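CheQ (PDB 6A51) probably acts as a regulator that, together with CheP, controls transcription of the core chemotaxis operon cheVAW in Campylobacter jejuni. Local coordinates at residues 28-31 against 32-35. Residues are numbered along the deposited sequence; the frame is centred on the assembly and turned at random.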
ATOM      1  N   ILE A  28      -7.917  -7.612  -5.116  1.00 30.22           N
ATOM      2  CA  ILE A  28      -8.214  -8.184  -3.810  1.00 35.81           C
ATOM      3  C   ILE A  28      -7.029  -9.035  -3.377  1.00 39.14           C
ATOM      4  O   ILE A  28      -6.226  -9.504  -4.189  1.00 37.51           O
ATOM      5  CB  ILE A  28      -9.502  -9.029  -3.805  1.00 43.87           C
ATOM      6  CG1 ILE A  28      -9.326 -10.236  -4.722  1.00 39.09           C
ATOM      7  CG2 ILE A  28     -10.703  -8.192  -4.233  1.00 43.09           C
ATOM      8  CD1 ILE A  28     -10.594 -10.957  -5.004  1.00 47.45           C
ATOM      9  N   LEU A  29      -6.925  -9.223  -2.073  1.00 28.96           N
ATOM     10  CA  LEU A  29      -5.835  -9.993  -1.510  1.00 31.04           C
ATOM     11  C   LEU A  29      -6.146 -11.485  -1.640  1.00 47.16           C
ATOM     12  O   LEU A  29      -7.227 -11.938  -1.256  1.00 47.70           O
ATOM     13  CB  LEU A  29      -5.648  -9.583  -0.057  1.00 28.00           C
ATOM     14  CG  LEU A  29      -4.518 -10.176   0.756  1.00 37.73           C
ATOM     15  CD1 LEU A  29      -3.210  -9.535   0.375  1.00 29.02           C
ATOM     16  CD2 LEU A  29      -4.816  -9.940   2.223  1.00 44.10           C
ATOM     17  N   ASN A  30      -5.210 -12.251  -2.206  1.00 43.19           N
ATOM     18  CA  ASN A  30      -5.470 -13.671  -2.419  1.00 39.09           C
ATOM     19  C   ASN A  30      -5.637 -14.403  -1.094  1.00 41.62           C
ATOM     20  O   ASN A  30      -6.488 -15.290  -0.973  1.00 41.04           O
ATOM     21  CB  ASN A  30      -4.344 -14.304  -3.241  1.00 43.38           C
ATOM     22  CG  ASN A  30      -4.520 -15.819  -3.410  1.00 42.66           C
ATOM     23  OD1 ASN A  30      -5.516 -16.288  -3.974  1.00 39.44           O
ATOM     24  ND2 ASN A  30      -3.549 -16.584  -2.923  1.00 30.04           N
ATOM     25  N   ALA A  31      -4.836 -14.027  -0.090  1.00 35.38           N
ATOM     26  CA  ALA A  31      -4.913 -14.644   1.232  1.00 35.36           C
ATOM     27  C   ALA A  31      -6.325 -14.604   1.796  1.00 41.94           C
ATOM     28  O   ALA A  31      -6.751 -15.531   2.494  1.00 59.94           O
ATOM     29  CB  ALA A  31      -3.948 -13.946   2.193  1.00 26.41           C
ATOM     30  N   GLU A  32      -7.065 -13.539   1.507  1.00 41.62           N
ATOM     31  CA  GLU A  32      -8.430 -13.415   1.998  1.00 45.43           C
ATOM     32  C   GLU A  32      -9.435 -14.043   1.041  1.00 42.38           C
ATOM     33  O   GLU A  32     -10.367 -14.720   1.485  1.00 56.46           O
ATOM     34  CB  GLU A  32      -8.765 -11.934   2.248  1.00 38.99           C
ATOM     35  CG  GLU A  32     -10.238 -11.662   2.525  1.00 62.44           C
ATOM     36  CD  GLU A  32     -10.583 -10.179   2.648  1.00 73.14           C
ATOM     37  OE1 GLU A  32     -10.813  -9.728   3.793  1.00 70.66           O
ATOM     38  OE2 GLU A  32     -10.648  -9.474   1.610  1.00 58.77           O
ATOM     39  N   PHE A  33      -9.245 -13.853  -0.267  1.00 46.25           N
ATOM     40  CA  PHE A  33     -10.219 -14.334  -1.245  1.00 46.74           C
ATOM     41  C   PHE A  33     -10.333 -15.849  -1.246  1.00 48.71           C
ATOM     42  O   PHE A  33     -11.430 -16.389  -1.397  1.00 50.68           O
ATOM     43  CB  PHE A  33      -9.849 -13.858  -2.646  1.00 41.62           C
ATOM     44  CG  PHE A  33     -10.538 -14.618  -3.744  1.00 44.28           C
ATOM     45  CD1 PHE A  33     -11.815 -14.247  -4.165  1.00 40.29           C
ATOM     46  CD2 PHE A  33      -9.914 -15.702  -4.368  1.00 40.55           C
ATOM     47  CE1 PHE A  33     -12.470 -14.940  -5.189  1.00 41.18           C
ATOM     48  CE2 PHE A  33     -10.557 -16.403  -5.397  1.00 45.71           C
ATOM     49  CZ  PHE A  33     -11.840 -16.023  -5.808  1.00 42.57           C
ATOM     50  N   HIS A  34      -9.214 -16.561  -1.132  1.00 44.48           N
ATOM     51  CA  HIS A  34      -9.316 -18.012  -1.241  1.00 59.11           C
ATOM     52  C   HIS A  34      -9.986 -18.637  -0.028  1.00 53.06           C
ATOM     53  O   HIS A  34     -10.498 -19.753  -0.129  1.00 63.86           O
ATOM     54  CB  HIS A  34      -7.942 -18.636  -1.473  1.00 46.41           C
ATOM     55  CG  HIS A  34      -7.192 -18.961  -0.221  1.00 49.44           C
ATOM     56  ND1 HIS A  34      -6.496 -18.014   0.497  1.00 52.40           N
ATOM     57  CD2 HIS A  34      -6.980 -20.140   0.409  1.00 56.24           C
ATOM     58  CE1 HIS A  34      -5.899 -18.592   1.525  1.00 56.32           C
ATOM     59  NE2 HIS A  34      -6.176 -19.883   1.493  1.00 53.23           N
ATOM     60  N   ARG A  35      -9.978 -17.944   1.097  1.00 57.60           N
ATOM     61  CA  ARG A  35     -10.692 -18.392   2.283  1.00 47.57           C
ATOM     62  C   ARG A  35     -12.228 -18.242   2.096  1.00 51.93           C
ATOM     63  O   ARG A  35     -12.972 -19.112   2.433  1.00 59.41           O
ATOM     64  CB  ARG A  35     -10.122 -17.785   3.577  1.00 42.93           C
ATOM     65  CG  ARG A  35      -8.626 -18.050   3.818  1.00 52.93           C
ATOM     66  CD  ARG A  35      -8.120 -17.724   5.237  1.00 72.53           C
ATOM     67  NE  ARG A  35      -6.763 -17.133   5.417  1.00102.81           N
ATOM     68  CZ  ARG A  35      -5.717 -17.737   6.012  1.00 98.11           C
ATOM     69  NH1 ARG A  35      -5.816 -18.980   6.452  1.00 74.18           N
ATOM     70  NH2 ARG A  35      -4.540 -17.117   6.172  1.00 78.99           N
TER
HETATM   71  O   HOH W   1      -9.352  -8.143  -0.505  1.00 43.60           O
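I28, in the edge strand 27-29, reaches forward over the turn to F33: its CD1 lies 3.6 Å from F33 CD1 and almost as near F33 CB, approaching the ring obliquely. Chi1 of 64° sets CG1 between the backbone N and the carbonyl carbon, and the chain runs on extended from CG1 to bring CD1 to the ring. L76 and A75 of helix 73-77 adjoin this apolar pair, on I28 and F33 respectively. L29, the N-cap residue, uses both ends of its backbone. Its O takes a nearly straight bond from F33 N at 3.0 Å and a weak one from E32 N, while its N donates a hydrogen bond to a water that in turn donates to E32 OE2 at 2.8 Å. The arrangement illustrates how a strand can run directly into a helix, with the cap's amide served by a water-bridged carboxylate three residues on; E32 OE2 also accepts from S80 N, which probably helps hold the carboxylate in place. Next, N30 O is gripped twice by one residue, at 3.0 Å by H34 N in the usual helical manner and at 3.1 Å by H34 ND1. The carbonyl oxygen lies only 7° out of the imidazole plane, so it meets the ring at its edge, and H34 chi1 of 88° swings the ring back toward it. The side-chain amide of N30 turns instead to K41 O, through ND2. A31 O accepts a weak bond, 3.3 Å long, from NE of R35, whose chain bends at chi3; nearer the backbone, R35 CG lies 3.6 Å above one face of the H34 ring, offset toward the rim.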